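PDB 5Z6E: DUF1881 domain-containing protein from Neurospora crassa, which binds calcium through its N-terminal beta-gamma-crystallin domain, the part present here, although contact with the Ig-like domain leaves that site inoperative in the whole protein. Local coordinates for residues Ile53-Tyr58 against Arg82-Asp87; His63-Thr68 against Ser75-Leu80; Thr8-Tyr13 against Val44-Ser49; Lys15-Gly20 against Ser70-Ser75. All blocks are in the same frame, centred on the assembly; numbering follows the deposited sequence.

Contact 1: residues Ile53-Tyr58 against Arg82-Asp87. With CA (calcium ion), chain B.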
loop_
_atom_site.group_PDB
_atom_site.type_symbol
_atom_site.label_atom_id
_atom_site.label_comp_id
_atom_site.label_asym_id
_atom_site.label_seq_id
_atom_site.Cartn_x
_atom_site.Cartn_y
_atom_site.Cartn_z
ATOM N N ILE A 53 3.109 5.980 0.535
ATOM C CA ILE A 53 4.563 6.054 0.504
ATOM C C ILE A 53 5.071 4.731 1.058
ATOM O O ILE A 53 4.716 4.371 2.170
ATOM C CB ILE A 53 5.081 7.229 1.338
ATOM C CG1 ILE A 53 4.545 8.545 0.767
ATOM C CG2 ILE A 53 6.598 7.228 1.380
ATOM C CD1 ILE A 53 4.664 9.700 1.725
ATOM N N ALA A 54 5.877 4.004 0.291
ATOM C CA ALA A 54 6.138 2.605 0.615
ATOM C C ALA A 54 7.617 2.233 0.552
ATOM O O ALA A 54 8.348 2.718 -0.310
ATOM C CB ALA A 54 5.343 1.704 -0.327
ATOM N N TRP A 55 8.036 1.327 1.439
ATOM C CA TRP A 55 9.414 0.850 1.458
ATOM C C TRP A 55 9.517 -0.667 1.555
ATOM O O TRP A 55 8.712 -1.339 2.224
ATOM C CB TRP A 55 10.196 1.430 2.639
ATOM C CG TRP A 55 10.318 2.920 2.706
ATOM C CD1 TRP A 55 11.353 3.687 2.237
ATOM C CD2 TRP A 55 9.405 3.815 3.333
ATOM N NE1 TRP A 55 11.122 5.014 2.529
ATOM C CE2 TRP A 55 9.929 5.117 3.197
ATOM C CE3 TRP A 55 8.182 3.644 3.986
ATOM C CZ2 TRP A 55 9.273 6.239 3.694
ATOM C CZ3 TRP A 55 7.527 4.768 4.479
ATOM C CH2 TRP A 55 8.077 6.047 4.328
ATOM N N GLN A 56 10.559 -1.184 0.924
ATOM C CA GLN A 56 10.969 -2.571 1.069
ATOM C C GLN A 56 11.301 -2.961 2.519
ATOM O O GLN A 56 10.909 -4.025 2.980
ATOM C CB GLN A 56 12.181 -2.822 0.173
ATOM C CG GLN A 56 12.684 -4.243 0.187
ATOM C CD GLN A 56 13.876 -4.430 -0.725
ATOM O OE1 GLN A 56 14.518 -3.459 -1.135
ATOM N NE2 GLN A 56 14.183 -5.684 -1.048
ATOM N N HIS A 57 12.034 -2.106 3.227
ATOM C CA HIS A 57 12.510 -2.440 4.568
ATOM C C HIS A 57 11.801 -1.636 5.644
ATOM O O HIS A 57 11.431 -0.480 5.421
ATOM C CB HIS A 57 14.020 -2.204 4.689
ATOM C CG HIS A 57 14.841 -2.966 3.695
ATOM N ND1 HIS A 57 14.551 -4.261 3.322
ATOM C CD2 HIS A 57 15.958 -2.620 3.013
ATOM C CE1 HIS A 57 15.450 -4.676 2.447
ATOM N NE2 HIS A 57 16.311 -3.697 2.237
ATOM N N TYR A 58 11.645 -2.254 6.814
ATOM C CA TYR A 58 10.998 -1.639 7.976
ATOM C C TYR A 58 11.584 -0.299 8.393
ATOM O O TYR A 58 10.870 0.546 8.928
ATOM C CB TYR A 58 11.072 -2.574 9.181
ATOM C CG TYR A 58 10.041 -3.667 9.216
ATOM C CD1 TYR A 58 8.678 -3.375 9.233
ATOM C CD2 TYR A 58 10.429 -4.996 9.273
ATOM C CE1 TYR A 58 7.733 -4.385 9.274
ATOM C CE2 TYR A 58 9.497 -6.008 9.319
ATOM C CZ TYR A 58 8.152 -5.699 9.331
ATOM O OH TYR A 58 7.226 -6.713 9.389
ATOM N N ARG A 82 6.900 -1.679 4.990
ATOM C CA ARG A 82 6.447 -0.476 5.672
ATOM C C ARG A 82 5.836 0.505 4.688
ATOM O O ARG A 82 6.307 0.633 3.563
ATOM C CB ARG A 82 7.606 0.178 6.422
ATOM C CG ARG A 82 7.218 1.495 7.067
ATOM C CD ARG A 82 8.104 1.829 8.216
ATOM N NE ARG A 82 7.829 3.162 8.733
ATOM C CZ ARG A 82 7.000 3.417 9.736
ATOM N NH1 ARG A 82 6.359 2.424 10.334
ATOM N NH2 ARG A 82 6.812 4.670 10.142
ATOM N N PHE A 83 4.784 1.196 5.110
ATOM C CA PHE A 83 4.198 2.243 4.283
ATOM C C PHE A 83 3.488 3.287 5.142
ATOM O O PHE A 83 3.165 3.035 6.307
ATOM C CB PHE A 83 3.219 1.645 3.259
ATOM C CG PHE A 83 2.024 0.947 3.882
ATOM C CD1 PHE A 83 0.853 1.652 4.173
ATOM C CD2 PHE A 83 2.070 -0.411 4.171
ATOM C CE1 PHE A 83 -0.248 1.006 4.747
ATOM C CE2 PHE A 83 0.981 -1.056 4.750
ATOM C CZ PHE A 83 -0.185 -0.349 5.025
ATOM N N ARG A 84 3.273 4.458 4.558
ATOM C CA ARG A 84 2.446 5.497 5.151
ATOM C C ARG A 84 1.333 5.820 4.173
ATOM O O ARG A 84 1.560 5.846 2.967
ATOM C CB ARG A 84 3.259 6.761 5.448
ATOM C CG ARG A 84 4.563 6.535 6.187
ATOM C CD ARG A 84 5.336 7.840 6.329
ATOM N NE ARG A 84 4.504 8.881 6.922
ATOM C CZ ARG A 84 4.572 10.172 6.608
ATOM N NH1 ARG A 84 5.441 10.600 5.696
ATOM N NH2 ARG A 84 3.762 11.039 7.209
ATOM N N VAL A 85 0.130 6.059 4.684
ATOM C CA VAL A 85 -0.945 6.571 3.845
ATOM C C VAL A 85 -1.085 8.062 4.149
ATOM O O VAL A 85 -1.317 8.456 5.297
ATOM C CB VAL A 85 -2.261 5.835 4.090
ATOM C CG1 VAL A 85 -3.291 6.221 3.019
ATOM C CG2 VAL A 85 -2.030 4.311 4.098
ATOM N N VAL A 86 -0.903 8.889 3.126
ATOM C CA VAL A 86 -0.883 10.333 3.312
ATOM C C VAL A 86 -1.846 11.012 2.340
ATOM O O VAL A 86 -2.278 10.414 1.355
ATOM C CB VAL A 86 0.543 10.907 3.119
ATOM C CG1 VAL A 86 1.522 10.257 4.102
ATOM C CG2 VAL A 86 1.009 10.713 1.674
ATOM N N ASP A 87 -2.177 12.268 2.618
ATOM C CA ASP A 87 -2.983 13.066 1.694
ATOM C C ASP A 87 -2.339 13.118 0.302
ATOM O O ASP A 87 -1.122 13.308 0.175
ATOM C CB ASP A 87 -3.165 14.475 2.247
ATOM C CG ASP A 87 -4.137 15.287 1.432
ATOM O OD1 ASP A 87 -5.210 14.749 1.066
ATOM O OD2 ASP A 87 -3.816 16.461 1.141
HETATM CA CA CA B . 10.524 -6.379 3.083
HETATM O O HOH W 1 11.918 -7.339 1.467
HETATM O O HOH W 2 10.973 -8.347 4.531
#
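The carbonyl O of Ile53 receives the backbone N of Arg84 at 2.8 Å and also lies 3.0 Å from CA of Phe83, a CA-H...O contact. Ile53 N returns a bond to Arg84 O, making Ile53-Arg84 a hydrogen-bonded antiparallel pair. Trp55 N reaches Arg82 O at 2.8 Å, while the bond from Arg82 N to Trp55 O is weak. On the face carrying Ile53, Trp55, Arg82 and Arg84, the indole runs beside both arginine chains: Trp55 CE3 meets Arg82 CG at 3.9 Å, and Arg84 CD abuts CH2 at the ring edge. Arg82, extended from CG to NE, takes its guanidinium past the indole to Glu60 and Ser32; Arg84, bent at chi3 (53°), pairs with Asp30. Ile53 CD1 packs on Val86 CG2 at 3.8 Å. Gln56 O binds the calcium ion at 2.4 Å, just beyond the paired residues. Strands 50-55 and 82-87 are the inner pair of a four-stranded antiparallel sheet, flanked by strands 64-67 and 29-32.

Contact 2: residues His63-Thr68 against Ser75-Leu80. With K (potassium ion), chain C; CA (calcium ion), chain B.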
loop_
_atom_site.group_PDB
_atom_site.type_symbol
_atom_site.label_atom_id
_atom_site.label_comp_id
_atom_site.label_asym_id
_atom_site.label_seq_id
_atom_site.Cartn_x
_atom_site.Cartn_y
_atom_site.Cartn_z
ATOM N N HIS A 63 13.950 -0.597 -1.754
ATOM C CA HIS A 63 13.095 -0.089 -2.828
ATOM C C HIS A 63 11.997 0.812 -2.263
ATOM O O HIS A 63 11.348 0.478 -1.269
ATOM C CB HIS A 63 12.463 -1.227 -3.627
ATOM C CG HIS A 63 13.440 -2.036 -4.423
ATOM N ND1 HIS A 63 14.124 -1.528 -5.509
ATOM C CD2 HIS A 63 13.815 -3.332 -4.313
ATOM C CE1 HIS A 63 14.896 -2.473 -6.019
ATOM N NE2 HIS A 63 14.725 -3.578 -5.314
ATOM N N TYR A 64 11.816 1.958 -2.915
ATOM C CA TYR A 64 10.914 3.014 -2.468
ATOM C C TYR A 64 9.862 3.266 -3.532
ATOM O O TYR A 64 10.197 3.314 -4.719
ATOM C CB TYR A 64 11.700 4.296 -2.208
ATOM C CG TYR A 64 10.845 5.484 -1.863
ATOM C CD1 TYR A 64 10.302 5.615 -0.593
ATOM C CD2 TYR A 64 10.601 6.489 -2.794
ATOM C CE1 TYR A 64 9.529 6.702 -0.262
ATOM C CE2 TYR A 64 9.815 7.587 -2.471
ATOM C CZ TYR A 64 9.285 7.684 -1.199
ATOM O OH TYR A 64 8.513 8.768 -0.848
ATOM N N ARG A 65 8.604 3.405 -3.130
ATOM C CA ARG A 65 7.524 3.678 -4.088
ATOM C C ARG A 65 6.563 4.744 -3.575
ATOM O O ARG A 65 6.305 4.833 -2.373
ATOM C CB ARG A 65 6.729 2.403 -4.398
ATOM C CG ARG A 65 7.510 1.319 -5.127
ATOM C CD ARG A 65 7.885 1.750 -6.545
ATOM N NE ARG A 65 8.585 0.686 -7.267
ATOM C CZ ARG A 65 9.898 0.471 -7.200
ATOM N NH1 ARG A 65 10.673 1.248 -6.450
ATOM N NH2 ARG A 65 10.447 -0.520 -7.896
ATOM N N GLU A 66 6.040 5.561 -4.485
ATOM C CA GLU A 66 4.875 6.381 -4.159
ATOM C C GLU A 66 3.741 5.965 -5.085
ATOM O O GLU A 66 3.877 6.023 -6.311
ATOM C CB GLU A 66 5.183 7.873 -4.287
ATOM C CG GLU A 66 6.337 8.313 -3.386
ATOM C CD GLU A 66 6.621 9.801 -3.456
ATOM O OE1 GLU A 66 5.948 10.510 -4.229
ATOM O OE2 GLU A 66 7.516 10.261 -2.718
ATOM N N TRP A 67 2.640 5.508 -4.497
ATOM C CA TRP A 67 1.492 5.057 -5.279
ATOM C C TRP A 67 0.319 5.990 -5.051
ATOM O O TRP A 67 -0.191 6.088 -3.921
ATOM C CB TRP A 67 1.085 3.623 -4.915
ATOM C CG TRP A 67 2.166 2.589 -5.133
ATOM C CD1 TRP A 67 2.933 2.418 -6.250
ATOM C CD2 TRP A 67 2.569 1.572 -4.205
ATOM N NE1 TRP A 67 3.802 1.360 -6.068
ATOM C CE2 TRP A 67 3.594 0.823 -4.826
ATOM C CE3 TRP A 67 2.161 1.227 -2.910
ATOM C CZ2 TRP A 67 4.231 -0.255 -4.191
ATOM C CZ3 TRP A 67 2.789 0.156 -2.274
ATOM C CH2 TRP A 67 3.812 -0.575 -2.924
ATOM N N THR A 68 -0.091 6.682 -6.110
ATOM C CA THR A 68 -1.238 7.585 -6.053
ATOM C C THR A 68 -2.442 6.957 -6.752
ATOM O O THR A 68 -3.530 7.531 -6.762
ATOM C CB THR A 68 -0.935 8.940 -6.720
ATOM O OG1 THR A 68 -0.609 8.720 -8.097
ATOM C CG2 THR A 68 0.233 9.636 -6.026
ATOM N N SER A 75 5.049 -6.424 -6.840
ATOM C CA SER A 75 6.187 -7.331 -6.739
ATOM C C SER A 75 7.512 -6.608 -6.811
ATOM O O SER A 75 8.494 -7.037 -6.208
ATOM C CB SER A 75 6.155 -8.370 -7.873
ATOM O OG SER A 75 5.119 -9.302 -7.657
ATOM N N ASP A 76 7.550 -5.516 -7.573
ATOM C CA ASP A 76 8.827 -4.878 -7.843
ATOM C C ASP A 76 9.426 -4.151 -6.626
ATOM O O ASP A 76 10.593 -3.780 -6.660
ATOM C CB ASP A 76 8.710 -3.920 -9.044
ATOM C CG ASP A 76 7.888 -2.665 -8.755
ATOM O OD1 ASP A 76 7.168 -2.596 -7.738
ATOM O OD2 ASP A 76 7.944 -1.741 -9.592
ATOM N N ILE A 77 8.665 -3.960 -5.546
ATOM C CA ILE A 77 9.263 -3.319 -4.365
ATOM C C ILE A 77 10.067 -4.370 -3.581
ATOM O O ILE A 77 10.789 -4.054 -2.628
ATOM C CB ILE A 77 8.201 -2.623 -3.461
ATOM C CG1 ILE A 77 8.853 -1.493 -2.641
ATOM C CG2 ILE A 77 7.471 -3.637 -2.587
ATOM C CD1 ILE A 77 7.873 -0.651 -1.824
ATOM N N GLY A 78 9.961 -5.627 -4.007
ATOM C CA GLY A 78 10.806 -6.684 -3.473
ATOM C C GLY A 78 10.474 -7.097 -2.050
ATOM O O GLY A 78 11.354 -7.507 -1.287
ATOM N N GLY A 79 9.196 -6.998 -1.701
ATOM C CA GLY A 79 8.705 -7.393 -0.393
ATOM C C GLY A 79 8.352 -6.184 0.451
ATOM O O GLY A 79 9.228 -5.594 1.096
ATOM N N LEU A 80 7.069 -5.816 0.454
ATOM C CA LEU A 80 6.611 -4.627 1.171
ATOM C C LEU A 80 6.621 -4.821 2.685
ATOM O O LEU A 80 5.975 -5.733 3.189
ATOM C CB LEU A 80 5.205 -4.249 0.713
ATOM C CG LEU A 80 4.528 -3.119 1.480
ATOM C CD1 LEU A 80 5.366 -1.845 1.341
ATOM C CD2 LEU A 80 3.078 -2.928 0.985
HETATM K K K C . -5.012 8.941 -4.986
HETATM CA CA CA B . 10.524 -6.379 3.083
HETATM O O HOH W 3 12.386 -2.683 -8.251
HETATM O O HOH W 4 5.293 -0.633 -7.814
HETATM O O HOH W 1 11.918 -7.339 1.467
HETATM O O HOH W 2 10.973 -8.347 4.531
HETATM O O HOH W 5 -5.862 8.632 -7.208
#
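In this beta-gamma-crystallin domain, the loop leading into the calcium site folds over one end of strand 64-67, an edge strand of its sheet. The loop begins with a 3-10 turn, residues 75-77, and Ile77 carries the apolar part of the contact. A chi1 of -155°, roughly trans, carries its CG1 away from the backbone N; the Ile77 and Arg65 side chains run antiparallel, with Ile77 CD1 3.9 Å from Arg65 CG, and CD1 also approaches Trp67 CH2 obliquely. Its CG1 packs on CB of His63. Outside this apolar patch, Arg65 and Asp76 form a loose salt bridge. Both NE and NH2 of Arg65 turn to Asp76 OD2, NH2 at 3.3 Å, but both bonds are weak; the oxygen lies at the guanidinium edge, and the carboxylate plane stands 88° from the guanidinium plane. A shorter bond, 2.7 Å, runs from Arg65 NH1 to Tyr64 O and helps fix the group's rotation, although NH1 sits above the carbonyl plane. One water links Trp67 NE1 to Asp76 OD1. Beyond the turn, Gly79 O joins Asp39, Gln56 and Ser81 around the calcium ion; at the far end of the strand, Thr68 O binds potassium. A second water donates to Asp76 O at 2.6 Å, accepts a weak bond from Arg65 NH2 and lies over one face of the His63 ring.

Contact 3: residues Thr8-Tyr13 against Val44-Ser49. With K (potassium ion), chain C.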
loop_
_atom_site.group_PDB
_atom_site.type_symbol
_atom_site.label_atom_id
_atom_site.label_comp_id
_atom_site.label_asym_id
_atom_site.label_seq_id
_atom_site.Cartn_x
_atom_site.Cartn_y
_atom_site.Cartn_z
ATOM N N THR A 8 -10.284 8.447 1.076
ATOM C CA THR A 8 -9.177 8.584 2.014
ATOM C C THR A 8 -8.580 7.244 2.403
ATOM O O THR A 8 -7.773 7.160 3.331
ATOM C CB THR A 8 -9.604 9.267 3.299
ATOM O OG1 THR A 8 -10.619 8.474 3.922
ATOM C CG2 THR A 8 -10.121 10.676 3.022
ATOM N N LYS A 9 -8.985 6.192 1.709
ATOM C CA LYS A 9 -8.556 4.866 2.108
ATOM C C LYS A 9 -7.761 4.146 1.030
ATOM O O LYS A 9 -7.769 4.547 -0.143
ATOM C CB LYS A 9 -9.780 4.054 2.529
ATOM C CG LYS A 9 -10.367 4.625 3.819
ATOM C CD LYS A 9 -11.591 3.909 4.285
ATOM C CE LYS A 9 -12.109 4.583 5.547
ATOM N NZ LYS A 9 -13.258 3.831 6.088
ATOM N N VAL A 10 -7.038 3.110 1.459
ATOM C CA VAL A 10 -6.381 2.183 0.541
ATOM C C VAL A 10 -6.690 0.777 1.035
ATOM O O VAL A 10 -6.956 0.575 2.221
ATOM C CB VAL A 10 -4.844 2.405 0.444
ATOM C CG1 VAL A 10 -4.526 3.882 0.134
ATOM C CG2 VAL A 10 -4.124 1.935 1.711
ATOM N N ILE A 11 -6.687 -0.188 0.130
ATOM C CA ILE A 11 -6.889 -1.581 0.513
ATOM C C ILE A 11 -5.745 -2.427 -0.040
ATOM O O ILE A 11 -5.524 -2.437 -1.243
ATOM C CB ILE A 11 -8.224 -2.124 -0.022
ATOM C CG1 ILE A 11 -9.379 -1.180 0.333
ATOM C CG2 ILE A 11 -8.464 -3.541 0.500
ATOM C CD1 ILE A 11 -10.701 -1.554 -0.360
ATOM N N PHE A 12 -5.009 -3.107 0.837
ATOM C CA PHE A 12 -3.936 -3.999 0.417
ATOM C C PHE A 12 -4.448 -5.426 0.307
ATOM O O PHE A 12 -5.237 -5.879 1.150
ATOM C CB PHE A 12 -2.759 -3.943 1.393
ATOM C CG PHE A 12 -1.827 -2.805 1.135
ATOM C CD1 PHE A 12 -0.880 -2.886 0.124
ATOM C CD2 PHE A 12 -1.906 -1.647 1.883
ATOM C CE1 PHE A 12 -0.017 -1.828 -0.126
ATOM C CE2 PHE A 12 -1.052 -0.595 1.640
ATOM C CZ PHE A 12 -0.103 -0.687 0.636
ATOM N N TYR A 13 -4.014 -6.113 -0.744
ATOM C CA TYR A 13 -4.384 -7.505 -0.981
ATOM C C TYR A 13 -3.145 -8.395 -0.982
ATOM O O TYR A 13 -2.036 -7.957 -1.312
ATOM C CB TYR A 13 -5.132 -7.647 -2.309
ATOM C CG TYR A 13 -6.356 -6.766 -2.410
ATOM C CD1 TYR A 13 -6.262 -5.474 -2.907
ATOM C CD2 TYR A 13 -7.605 -7.226 -2.003
ATOM C CE1 TYR A 13 -7.389 -4.652 -2.999
ATOM C CE2 TYR A 13 -8.733 -6.417 -2.091
ATOM C CZ TYR A 13 -8.615 -5.137 -2.592
ATOM O OH TYR A 13 -9.721 -4.323 -2.679
ATOM N N VAL A 44 -2.755 -3.165 -4.400
ATOM C CA VAL A 44 -3.345 -2.171 -3.515
ATOM C C VAL A 44 -4.311 -1.283 -4.288
ATOM O O VAL A 44 -3.985 -0.766 -5.353
ATOM C CB VAL A 44 -2.250 -1.314 -2.808
ATOM C CG1 VAL A 44 -1.290 -0.635 -3.827
ATOM C CG2 VAL A 44 -2.878 -0.290 -1.838
ATOM N N ALA A 45 -5.527 -1.161 -3.772
ATOM C CA ALA A 45 -6.502 -0.231 -4.332
ATOM C C ALA A 45 -6.324 1.086 -3.616
ATOM O O ALA A 45 -6.276 1.111 -2.391
ATOM C CB ALA A 45 -7.926 -0.750 -4.158
ATOM N N VAL A 46 -6.227 2.176 -4.363
ATOM C CA VAL A 46 -5.881 3.461 -3.766
ATOM C C VAL A 46 -7.006 4.457 -3.977
ATOM O O VAL A 46 -7.396 4.728 -5.113
ATOM C CB VAL A 46 -4.548 4.012 -4.351
ATOM C CG1 VAL A 46 -4.232 5.392 -3.791
ATOM C CG2 VAL A 46 -3.397 3.041 -4.069
ATOM N N GLY A 47 -7.534 4.988 -2.875
ATOM C CA GLY A 47 -8.646 5.921 -2.932
ATOM C C GLY A 47 -8.250 7.250 -3.538
ATOM O O GLY A 47 -7.074 7.626 -3.523
ATOM N N ALA A 48 -9.249 7.981 -4.027
ATOM C CA ALA A 48 -9.039 9.232 -4.761
ATOM C C ALA A 48 -8.150 10.282 -4.064
ATOM O O ALA A 48 -7.370 10.968 -4.734
ATOM C CB ALA A 48 -10.417 9.856 -5.106
ATOM N N SER A 49 -8.252 10.435 -2.747
ATOM C CA SER A 49 -7.467 11.487 -2.082
ATOM C C SER A 49 -6.318 10.914 -1.257
ATOM O O SER A 49 -5.704 11.620 -0.448
ATOM C CB SER A 49 -8.366 12.363 -1.189
ATOM O OG SER A 49 -8.980 11.598 -0.161
HETATM K K K C . -5.012 8.941 -4.986
HETATM O O HOH W 5 -5.862 8.632 -7.208
#
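Val44 CG2 sits squarely over the Phe12 ring, 3.6 Å from its centroid and 9° off the normal, a CH-pi contact. This methyl is anti to the Val44 backbone N, an orientation that lays the side chain alongside Phe12; the same CG2 touches Val10 CB at 4.0 Å. Val10 and Val46 extend this buried face, whereas Ile11 and Ala45 occupy the other, where CE1 of Tyr13 reaches Ala45 CB at 4.1 Å and the ring presents its edge to the Ala45 backbone. Between the faces, Ile11 and Ala45 exchange two backbone hydrogen bonds, Ala45 N to Ile11 O at 2.8 Å and the reverse at 2.9 Å. Farther out, Gly47 N donates to Lys9 O, while the carbonyls of Gly47 and Ala48 turn to the potassium ion. Strand 9-13 is central in a three-stranded antiparallel sheet, between 22-26 and 43-46; its inward side chains Val10 and Phe12 pack against Val52 of strand 50-55, and Trp67 of strand 64-67 touches Phe12 and Val44.

Contact 4: residues Lys15-Gly20 against Ser70-Ser75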
loop_
_atom_site.group_PDB
_atom_site.type_symbol
_atom_site.label_atom_id
_atom_site.label_comp_id
_atom_site.label_asym_id
_atom_site.label_seq_id
_atom_site.Cartn_x
_atom_site.Cartn_y
_atom_site.Cartn_z
ATOM N N LYS A 15 -2.846 -11.015 -2.818
ATOM C CA LYS A 15 -2.696 -11.564 -4.160
ATOM C C LYS A 15 -2.584 -10.419 -5.149
ATOM O O LYS A 15 -2.944 -9.284 -4.838
ATOM C CB LYS A 15 -3.887 -12.452 -4.523
ATOM C CG LYS A 15 -3.986 -13.709 -3.675
ATOM C CD LYS A 15 -5.289 -14.435 -3.962
ATOM C CE LYS A 15 -5.288 -15.840 -3.361
ATOM N NZ LYS A 15 -6.672 -16.376 -3.299
ATOM N N LYS A 16 -2.103 -10.717 -6.348
ATOM C CA LYS A 16 -2.094 -9.702 -7.394
ATOM C C LYS A 16 -3.522 -9.442 -7.846
ATOM O O LYS A 16 -4.428 -10.232 -7.538
ATOM C CB LYS A 16 -1.225 -10.133 -8.575
ATOM C CG LYS A 16 0.245 -10.254 -8.233
ATOM C CD LYS A 16 1.088 -10.636 -9.454
ATOM C CE LYS A 16 2.510 -11.018 -9.037
ATOM N NZ LYS A 16 3.294 -11.590 -10.166
ATOM N N ASN A 17 -3.713 -8.336 -8.570
ATOM C CA ASN A 17 -4.978 -8.036 -9.228
ATOM C C ASN A 17 -6.153 -7.941 -8.263
ATOM O O ASN A 17 -7.285 -8.269 -8.611
ATOM C CB ASN A 17 -5.238 -9.089 -10.303
ATOM C CG ASN A 17 -4.153 -9.097 -11.345
ATOM O OD1 ASN A 17 -3.894 -8.073 -11.977
ATOM N ND2 ASN A 17 -3.474 -10.231 -11.499
ATOM N N PHE A 18 -5.859 -7.495 -7.043
ATOM C CA PHE A 18 -6.878 -7.140 -6.066
ATOM C C PHE A 18 -7.771 -8.317 -5.676
ATOM O O PHE A 18 -8.951 -8.135 -5.398
ATOM C CB PHE A 18 -7.740 -5.986 -6.602
ATOM C CG PHE A 18 -6.960 -4.945 -7.380
ATOM C CD1 PHE A 18 -6.153 -4.019 -6.725
ATOM C CD2 PHE A 18 -7.052 -4.888 -8.769
ATOM C CE1 PHE A 18 -5.442 -3.067 -7.452
ATOM C CE2 PHE A 18 -6.346 -3.941 -9.498
ATOM C CZ PHE A 18 -5.537 -3.031 -8.839
ATOM N N GLU A 19 -7.191 -9.510 -5.637
ATOM C CA GLU A 19 -7.917 -10.727 -5.306
ATOM C C GLU A 19 -7.850 -11.055 -3.822
ATOM O O GLU A 19 -6.888 -10.700 -3.150
ATOM C CB GLU A 19 -7.355 -11.897 -6.110
ATOM C CG GLU A 19 -7.471 -11.683 -7.607
ATOM C CD GLU A 19 -6.911 -12.844 -8.393
ATOM O OE1 GLU A 19 -6.554 -13.867 -7.764
ATOM O OE2 GLU A 19 -6.812 -12.727 -9.634
ATOM N N GLY A 20 -8.869 -11.744 -3.318
ATOM C CA GLY A 20 -8.856 -12.216 -1.944
ATOM C C GLY A 20 -9.309 -11.150 -0.969
ATOM O O GLY A 20 -9.750 -10.078 -1.368
ATOM N N SER A 70 -4.246 2.871 -8.035
ATOM C CA SER A 70 -4.300 1.446 -7.719
ATOM C C SER A 70 -3.246 0.647 -8.477
ATOM O O SER A 70 -2.996 0.887 -9.658
ATOM C CB SER A 70 -5.693 0.902 -8.011
ATOM O OG SER A 70 -6.637 1.542 -7.167
ATOM N N GLN A 71 -2.621 -0.301 -7.782
ATOM C CA GLN A 71 -1.527 -1.082 -8.352
ATOM C C GLN A 71 -1.882 -2.566 -8.355
ATOM O O GLN A 71 -2.040 -3.153 -7.301
ATOM C CB GLN A 71 -0.239 -0.860 -7.554
ATOM C CG GLN A 71 0.180 0.595 -7.428
ATOM C CD GLN A 71 0.674 1.167 -8.732
ATOM O OE1 GLN A 71 1.392 0.506 -9.475
ATOM N NE2 GLN A 71 0.297 2.405 -9.022
ATOM N N ALA A 72 -1.984 -3.172 -9.535
ATOM C CA ALA A 72 -2.345 -4.589 -9.642
ATOM C C ALA A 72 -1.200 -5.537 -9.260
ATOM O O ALA A 72 -1.442 -6.712 -9.003
ATOM C CB ALA A 72 -2.823 -4.905 -11.061
ATOM N N ASP A 73 0.037 -5.031 -9.235
ATOM C CA ASP A 73 1.202 -5.867 -8.927
ATOM C C ASP A 73 2.337 -5.042 -8.334
ATOM O O ASP A 73 2.971 -4.252 -9.045
ATOM C CB ASP A 73 1.682 -6.589 -10.193
ATOM C CG ASP A 73 2.846 -7.556 -9.930
ATOM O OD1 ASP A 73 3.286 -7.710 -8.779
ATOM O OD2 ASP A 73 3.310 -8.185 -10.894
ATOM N N ILE A 74 2.619 -5.229 -7.046
ATOM C CA ILE A 74 3.695 -4.458 -6.420
ATOM C C ILE A 74 4.877 -5.355 -6.058
ATOM O O ILE A 74 5.627 -5.067 -5.122
ATOM C CB ILE A 74 3.201 -3.686 -5.170
ATOM C CG1 ILE A 74 2.584 -4.636 -4.134
ATOM C CG2 ILE A 74 2.191 -2.607 -5.580
ATOM C CD1 ILE A 74 2.345 -3.955 -2.784
ATOM N N SER A 75 5.049 -6.424 -6.840
ATOM C CA SER A 75 6.187 -7.331 -6.739
ATOM C C SER A 75 7.512 -6.608 -6.811
ATOM O O SER A 75 8.494 -7.037 -6.208
ATOM C CB SER A 75 6.155 -8.370 -7.873
ATOM O OG SER A 75 5.119 -9.302 -7.657
#
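Asn17 N donates to Ala72 O at 2.8 Å in a nearly straight bond (171°), on a lone pair in the carbonyl plane. Beside it, the extended Lys16 chain lies against the Asp73 side chain, both heading in one direction, and forms a long salt bridge from NZ to Asp73 OD2 at 3.5 Å; its CE lies 3.4 Å from Ser75 OG. The carboxylate is also held from within its own segment. Asp73 OD1 accepts Ser75 OG on its syn lone pair at 2.7 Å; the bond from Ser75 N, which closes an Asx turn, comes from above the carboxylate plane. Packing follows with Phe18: CE1 comes to 3.4 Å from Gln71 O and CE2 to 4.0 Å from Ala72 CB, with Ser70 CB against CE1. Ser43 OG bonds to Phe18 N and Lys15 O, tying the 15-20 loop to strand 43-46. The short bonds to Asp73 come from neutral donors of Ser75, whereas the lysine stays at salt-bridge range, so the ion pair is probably the weaker part of this polar cluster.

Overall arrangement
From the N terminus, strand 9-13 meets 44-49 in contact 3, closing a loop of 30 residues that contains strands 22-26 and 29-32. Contact 4 begins within that loop, at 15-20, and ends at 70-75, so the two cross; Val44 O and Gln71 N are probably hydrogen-bonded where they meet. Contact 1 opens after contact 3 has closed and spans 53-58 to 82-87, crossing contact 4 and enclosing contact 2, whose strand 64-67 pairs with strand 50-55. Contact 2 crosses contact 4 as well, and the two share Ser75. Contacts 1 and 2 share the calcium ion, contacts 2 and 3 the potassium ion. Phe12 of the three-stranded sheet touches Phe83 and Trp67 of the four-stranded one, and Leu80 of the calcium loop.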